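Local atomic coordinates of terminase, small subunit (PDB entry 6EJQ), a protein that probably recognises the packaging initiation site on viral DNA and regulates the ATPase of the large terminase subunit, working as a ring of nine subunits. Residues 19-22 against 23-26; 56-59 against 60-63; 118-121 against 122-126. All blocks are in the same frame, centred on the assembly; numbering follows the deposited sequence. Where two conformers were deposited one is given.

Contact 1: 19-22 against 23-26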
loop_
_atom_site.group_PDB
_atom_site.type_symbol
_atom_site.label_atom_id
_atom_site.label_comp_id
_atom_site.label_asym_id
_atom_site.label_seq_id
_atom_site.Cartn_x
_atom_site.Cartn_y
_atom_site.Cartn_z
ATOM N N GLY B 19 -9.981 23.700 -18.861
ATOM C CA GLY B 19 -10.051 22.934 -20.109
ATOM C C GLY B 19 -10.995 23.449 -21.189
ATOM O O GLY B 19 -11.279 22.723 -22.159
ATOM N N PHE B 20 -11.484 24.684 -21.044
ATOM C CA PHE B 20 -12.317 25.303 -22.081
ATOM C C PHE B 20 -11.391 25.814 -23.167
ATOM O O PHE B 20 -10.312 26.330 -22.857
ATOM C CB PHE B 20 -13.172 26.441 -21.503
ATOM C CG PHE B 20 -14.267 25.970 -20.581
ATOM C CD1 PHE B 20 -14.026 25.768 -19.227
ATOM C CD2 PHE B 20 -15.534 25.705 -21.070
ATOM C CE1 PHE B 20 -15.033 25.321 -18.378
ATOM C CE2 PHE B 20 -16.548 25.261 -20.230
ATOM C CZ PHE B 20 -16.298 25.068 -18.881
ATOM N N ASP B 21 -11.800 25.653 -24.431
ATOM C CA ASP B 21 -11.031 26.164 -25.594
ATOM C C ASP B 21 -11.121 27.684 -25.667
ATOM O O ASP B 21 -12.142 28.232 -25.291
ATOM C CB ASP B 21 -11.584 25.624 -26.924
ATOM C CG ASP B 21 -11.475 24.120 -27.045
ATOM O OD1 ASP B 21 -10.344 23.599 -26.929
ATOM O OD2 ASP B 21 -12.522 23.468 -27.266
ATOM N N PRO B 22 -10.076 28.363 -26.186
ATOM C CA PRO B 22 -10.149 29.818 -26.349
ATOM C C PRO B 22 -11.420 30.344 -27.023
ATOM O O PRO B 22 -11.948 31.359 -26.586
ATOM C CB PRO B 22 -8.909 30.130 -27.188
ATOM C CG PRO B 22 -7.917 29.108 -26.739
ATOM C CD PRO B 22 -8.731 27.857 -26.529
ATOM N N SER B 23 -11.920 29.649 -28.045
ATOM C CA SER B 23 -13.154 30.061 -28.732
ATOM C C SER B 23 -14.379 29.995 -27.822
ATOM O O SER B 23 -15.230 30.879 -27.871
ATOM C CB SER B 23 -13.402 29.219 -29.990
ATOM O OG SER B 23 -13.590 27.848 -29.665
ATOM N N GLU B 24 -14.471 28.947 -27.005
ATOM C CA GLU B 24 -15.558 28.819 -26.024
ATOM C C GLU B 24 -15.460 29.888 -24.943
ATOM O O GLU B 24 -16.478 30.390 -24.479
ATOM C CB GLU B 24 -15.542 27.444 -25.345
ATOM C CG GLU B 24 -15.875 26.271 -26.249
ATOM C CD GLU B 24 -15.875 24.960 -25.488
ATOM O OE1 GLU B 24 -14.772 24.478 -25.131
ATOM O OE2 GLU B 24 -16.976 24.421 -25.236
ATOM N N ILE B 25 -14.234 30.202 -24.533
ATOM C CA ILE B 25 -13.980 31.223 -23.517
ATOM C C ILE B 25 -14.449 32.577 -24.034
ATOM O O ILE B 25 -15.075 33.339 -23.302
ATOM C CB ILE B 25 -12.478 31.320 -23.150
ATOM C CG1 ILE B 25 -12.015 30.043 -22.431
ATOM C CG2 ILE B 25 -12.212 32.542 -22.272
ATOM C CD1 ILE B 25 -10.517 29.968 -22.217
ATOM N N ALA B 26 -14.126 32.858 -25.295
ATOM C CA ALA B 26 -14.549 34.080 -25.960
ATOM C C ALA B 26 -16.070 34.201 -26.032
ATOM O O ALA B 26 -16.623 35.225 -25.646
ATOM C CB ALA B 26 -13.947 34.150 -27.349
#
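F20 and I25 form the close-packed side of this turn: CB of F20 lies 3.9 Å from CG1 of I25, and CD1 of I25 reaches to 3.7 Å from the carbonyl O of F20. The same isoleucine passes CG1 over the D21 carbonyl oxygen at 3.4 Å, because CG1 stands beside its own backbone N and anti to the carbonyl carbon (chi1 -67°). L15 of helix 4-17 touches both F20 and I25, and V42 of helix 39-53 touches I25 and A26, which closes this side within the N-terminal domain, a member of the helix-turn-helix clan. G19, in a Schellman motif, ends one helix, and D21 stands at the N-cap of the next, helix 22-33. The first turn is tied by I25 N to D21 O at 3.0 Å and by A26 N to P22 O at 2.9 Å. The D21 side chain makes no capping bond. Instead E24, extended beyond CG, runs alongside the turn and its OE1 accepts from D21 N at 3.3 Å, a long but straight bond (168°) that meets the oxygen on its anti side. On this looser, polar side the carboxylates of D21 and E24 are turned 36° apart, with D21 OD2 3.3 Å from E24 OE1. Such closeness of like charges would tend to favour a nearby cation, and D21 OD1 is salt-bridged to K78 of a neighbouring subunit.

Contact 2: 56-59 against 60-63; sequences LPSL and EDIR
S58 and D61 form a capping box at the start of helix 59-95, each side chain bonding to the other's backbone nitrogen. In one direction D61 N donates to OG of S58 at 3.0 Å. In the other, S58 N donates to OD2 of D61 at 3.1 Å, nearly straight at 170°, although the donor nitrogen sits above the carboxylate plane, 44° out of it. The S58 hydroxyl is placed between its backbone N and carbonyl carbon (chi1 71°), which turns OG back over the first helical turn. Together the two bonds fix both side-chain rotations and satisfy two backbone N-H groups where the helix begins; the positive end of the helix dipole would probably favour the negative charge on D61.

Backbone bonds continue the turn, from I62 N to S58 O at 3.3 Å and from R63 N to L59 O at 3.0 Å.

Apolar contact brackets the box: P57, just before the N-cap, meets I62, the fourth residue after the N-cap, as in a hydrophobic staple. The proline ring crosses I62 obliquely, CG against CD1 at 4.1 Å, with the proline CB facing the isoleucine CG1. L137 of a neighbouring subunit packs on I62 and L59, and S136 of that subunit on P57, so the helix start is also part of the ring interface.

Charged groups finish the turn. D61 OD1 has a long, weak ion pair with R50 of another neighbouring subunit, while R63 NH1 is hydrogen-bonded to the carbonyl O of L140 in its own chain. The R63 chain bends at chi3, bringing the L59 carbonyl oxygen over one face of the guanidinium, offset toward its rim, and NH1 to 3.9 Å from the CB of L59.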
loop_
_atom_site.group_PDB
_atom_site.type_symbol
_atom_site.label_atom_id
_atom_site.label_comp_id
_atom_site.label_asym_id
_atom_site.label_seq_id
_atom_site.Cartn_x
_atom_site.Cartn_y
_atom_site.Cartn_z
ATOM N N LEU B 56 8.881 34.839 -10.556
ATOM C CA LEU B 56 9.285 34.050 -9.409
ATOM C C LEU B 56 8.716 34.632 -8.128
ATOM O O LEU B 56 8.530 35.846 -8.029
ATOM C CB LEU B 56 10.802 34.002 -9.297
ATOM C CG LEU B 56 11.522 33.380 -10.494
ATOM C CD1 LEU B 56 13.028 33.564 -10.354
ATOM C CD2 LEU B 56 11.160 31.907 -10.647
ATOM N N PRO B 57 8.440 33.772 -7.133
ATOM C CA PRO B 57 8.091 34.323 -5.833
ATOM C C PRO B 57 9.303 34.990 -5.195
ATOM O O PRO B 57 10.441 34.689 -5.560
ATOM C CB PRO B 57 7.710 33.082 -5.027
ATOM C CG PRO B 57 8.597 32.026 -5.596
ATOM C CD PRO B 57 8.555 32.303 -7.079
ATOM N N SER B 58 9.044 35.895 -4.265
ATOM C CA SER B 58 10.049 36.331 -3.331
ATOM C C SER B 58 10.038 35.370 -2.140
ATOM O O SER B 58 9.089 34.614 -1.930
ATOM C CB SER B 58 9.753 37.752 -2.865
ATOM O OG SER B 58 8.622 37.793 -2.012
ATOM N N LEU B 59 11.097 35.417 -1.349
ATOM C CA LEU B 59 11.125 34.686 -0.097
ATOM C C LEU B 59 9.997 35.130 0.841
ATOM O O LEU B 59 9.420 34.288 1.531
ATOM C CB LEU B 59 12.493 34.805 0.572
ATOM C CG LEU B 59 13.626 34.081 -0.173
ATOM C CD1 LEU B 59 14.997 34.541 0.320
ATOM C CD2 LEU B 59 13.476 32.564 -0.070
ATOM N N GLU B 60 9.683 36.427 0.849
ATOM C CA GLU B 60 8.575 36.962 1.649
ATOM C C GLU B 60 7.224 36.351 1.262
ATOM O O GLU B 60 6.391 36.089 2.130
ATOM C CB GLU B 60 8.513 38.492 1.536
ATOM C CG GLU B 60 7.391 39.113 2.355
ATOM C CD GLU B 60 7.464 40.628 2.424
ATOM O OE1 GLU B 60 8.210 41.235 1.628
ATOM O OE2 GLU B 60 6.767 41.213 3.280
ATOM N N ASP B 61 7.016 36.126 -0.036
ATOM C CA ASP B 61 5.815 35.432 -0.534
ATOM C C ASP B 61 5.717 34.002 0.033
ATOM O O ASP B 61 4.640 33.558 0.427
ATOM C CB ASP B 61 5.801 35.339 -2.074
ATOM C CG ASP B 61 5.630 36.683 -2.765
ATOM O OD1 ASP B 61 5.038 37.614 -2.180
ATOM O OD2 ASP B 61 6.092 36.793 -3.919
ATOM N N ILE B 62 6.850 33.301 0.079
ATOM C CA ILE B 62 6.876 31.920 0.534
ATOM C C ILE B 62 6.605 31.849 2.041
ATOM O O ILE B 62 5.825 31.013 2.475
ATOM C CB ILE B 62 8.178 31.204 0.126
ATOM C CG1 ILE B 62 8.265 31.147 -1.407
ATOM C CG2 ILE B 62 8.207 29.786 0.697
ATOM C CD1 ILE B 62 9.543 30.535 -1.945
ATOM N N ARG B 63 7.223 32.747 2.809
ATOM C CA ARG B 63 6.936 32.914 4.235
ATOM C C ARG B 63 5.451 33.133 4.490
ATOM O O ARG B 63 4.892 32.575 5.436
ATOM C CB ARG B 63 7.735 34.088 4.839
ATOM C CG ARG B 63 9.211 33.778 5.103
ATOM C CD ARG B 63 9.862 34.738 6.103
ATOM N NE ARG B 63 10.035 36.081 5.551
ATOM C CZ ARG B 63 11.025 36.468 4.737
ATOM N NH1 ARG B 63 11.993 35.633 4.351
ATOM N NH2 ARG B 63 11.050 37.725 4.295
#

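Contact 3: 118-121 against 122-126; sequences MADR and IMKID
K124 lays its side chain over the D120 carbonyl, CG in tight contact at 3.0 Å from the D120 oxygen, and then curls back to the aspartate of the preceding turn. A strained torsion at chi2 (-98°) and a bend at chi4 bring NZ to 2.9 Å from OD2 of D120. This i to i+4 salt bridge meets the carboxylate on its syn side, 30° out of plane. The aspartate reaches it because CG lies anti to its backbone N (chi1 -167°).

The other side chains pack along the same turns of helix 112-139. CD1 of I122 comes within 4.1 Å of CG of M118, while the methyl CE of M123 turns back over the A119 carbonyl, 3.6 Å from its O. Backbone bonds from I122 N to M118 O (3.1 Å), from M123 N to A119 O (2.8 Å) and from K124 N to D120 O (2.9 Å) underlie these i to i+4 pairs, which fits a regular alpha helix. I122 also touches L80 and L81 of helix 59-95, and M123 packs on A73 of a neighbouring subunit, so these side chains serve the helical hairpin and the ring at once.

D120 spends its second oxygen, OD1, on K124 of that neighbouring subunit. Each carboxylate thus bridges a lysine of its own helix and one of the next chain, which would be expected to stabilise its charged form and to link the intrachain salt bridge to the subunit interface.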
loop_
_atom_site.group_PDB
_atom_site.type_symbol
_atom_site.label_atom_id
_atom_site.label_comp_id
_atom_site.label_asym_id
_atom_site.label_seq_id
_atom_site.Cartn_x
_atom_site.Cartn_y
_atom_site.Cartn_z
ATOM N N MET B 118 -8.622 8.863 13.528
ATOM C CA MET B 118 -8.876 10.293 13.635
ATOM C C MET B 118 -7.852 10.976 14.538
ATOM O O MET B 118 -7.412 12.087 14.233
ATOM C CB MET B 118 -10.300 10.564 14.131
ATOM C CG MET B 118 -10.664 12.045 14.217
ATOM S SD MET B 118 -10.574 12.870 12.618
ATOM C CE MET B 118 -12.063 12.271 11.836
ATOM N N ALA B 119 -7.478 10.331 15.644
ATOM C CA ALA B 119 -6.447 10.886 16.532
ATOM C C ALA B 119 -5.141 11.059 15.781
ATOM O O ALA B 119 -4.456 12.062 15.937
ATOM C CB ALA B 119 -6.231 10.009 17.756
ATOM N N ASP B 120 -4.818 10.078 14.955
ATOM C CA ASP B 120 -3.617 10.124 14.130
ATOM C C ASP B 120 -3.608 11.250 13.077
ATOM O O ASP B 120 -2.566 11.874 12.855
ATOM C CB ASP B 120 -3.410 8.780 13.448
ATOM C CG ASP B 120 -2.041 8.655 12.851
ATOM O OD1 ASP B 120 -1.041 8.826 13.583
ATOM O OD2 ASP B 120 -1.972 8.400 11.642
ATOM N N ARG B 121 -4.756 11.498 12.444
ATOM C CA ARG B 121 -4.930 12.648 11.544
ATOM C C ARG B 121 -4.671 13.988 12.266
ATOM O O ARG B 121 -4.046 14.898 11.714
ATOM C CB ARG B 121 -6.342 12.675 10.975
ATOM C CG ARG B 121 -6.695 11.525 10.043
ATOM C CD ARG B 121 -6.033 11.688 8.694
ATOM N NE ARG B 121 -6.754 10.981 7.643
ATOM C CZ ARG B 121 -6.436 11.019 6.349
ATOM N NH1 ARG B 121 -5.394 11.732 5.910
ATOM N NH2 ARG B 121 -7.164 10.328 5.480
ATOM N N ILE B 122 -5.152 14.093 13.498
ATOM C CA ILE B 122 -4.977 15.301 14.289
ATOM C C ILE B 122 -3.518 15.430 14.717
ATOM O O ILE B 122 -2.946 16.516 14.636
ATOM C CB ILE B 122 -5.935 15.323 15.502
ATOM C CG1 ILE B 122 -7.391 15.367 15.032
ATOM C CG2 ILE B 122 -5.661 16.509 16.408
ATOM C CD1 ILE B 122 -8.370 14.843 16.060
ATOM N N MET B 123 -2.914 14.326 15.153
ATOM C CA MET B 123 -1.492 14.324 15.541
ATOM C C MET B 123 -0.552 14.645 14.378
ATOM O O MET B 123 0.438 15.342 14.575
ATOM C CB MET B 123 -1.092 12.997 16.210
ATOM C CG MET B 123 -1.727 12.788 17.585
ATOM S SD MET B 123 -1.177 11.298 18.447
ATOM C CE MET B 123 -1.996 10.016 17.511
ATOM N N LYS B 124 -0.862 14.135 13.185
ATOM C CA LYS B 124 -0.106 14.447 11.965
ATOM C C LYS B 124 -0.079 15.926 11.624
ATOM O O LYS B 124 0.930 16.421 11.117
ATOM C CB LYS B 124 -0.685 13.705 10.765
ATOM C CG LYS B 124 -0.406 12.219 10.773
ATOM C CD LYS B 124 0.782 11.855 9.903
ATOM C CE LYS B 124 1.056 10.349 9.923
ATOM N NZ LYS B 124 -0.156 9.513 9.673
ATOM N N ILE B 125 -1.194 16.614 11.872
ATOM C CA ILE B 125 -1.290 18.049 11.616
ATOM C C ILE B 125 -0.299 18.814 12.508
ATOM O O ILE B 125 0.335 19.769 12.034
ATOM C CB ILE B 125 -2.741 18.567 11.742
ATOM C CG1 ILE B 125 -3.583 18.036 10.573
ATOM C CG2 ILE B 125 -2.788 20.084 11.737
ATOM C CD1 ILE B 125 -5.079 18.128 10.786
ATOM N N ASP B 126 -0.138 18.373 13.757
ATOM C CA ASP B 126 0.882 18.949 14.655
ATOM C C ASP B 126 2.291 18.734 14.114
ATOM O O ASP B 126 3.091 19.656 14.104
ATOM C CB ASP B 126 0.828 18.347 16.074
ATOM C CG ASP B 126 -0.360 18.839 16.913
ATOM O OD1 ASP B 126 -0.986 19.870 16.593
ATOM O OD2 ASP B 126 -0.650 18.177 17.943
#

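Overall arrangement
The three contacts follow one another along an all-helical chain without overlapping. Contact 1 turns from helix 4-17 into helix 22-33 in the N-terminal domain; contact 2 starts helix 59-95, and contact 3 lies within helix 112-139, the next helix in the chain. Centres of contacts 1 and 2 are 32 Å apart and those of contacts 2 and 3 are 28 Å apart. Contacts 1 and 3, 42 Å apart between centres, sit on opposite sides of the chain's centre. None touches another: even contacts 2 and 3 remain about 15 Å apart between nearest atoms. All three meet neighbouring subunits, so both domains make contacts between subunits of the ring of nine.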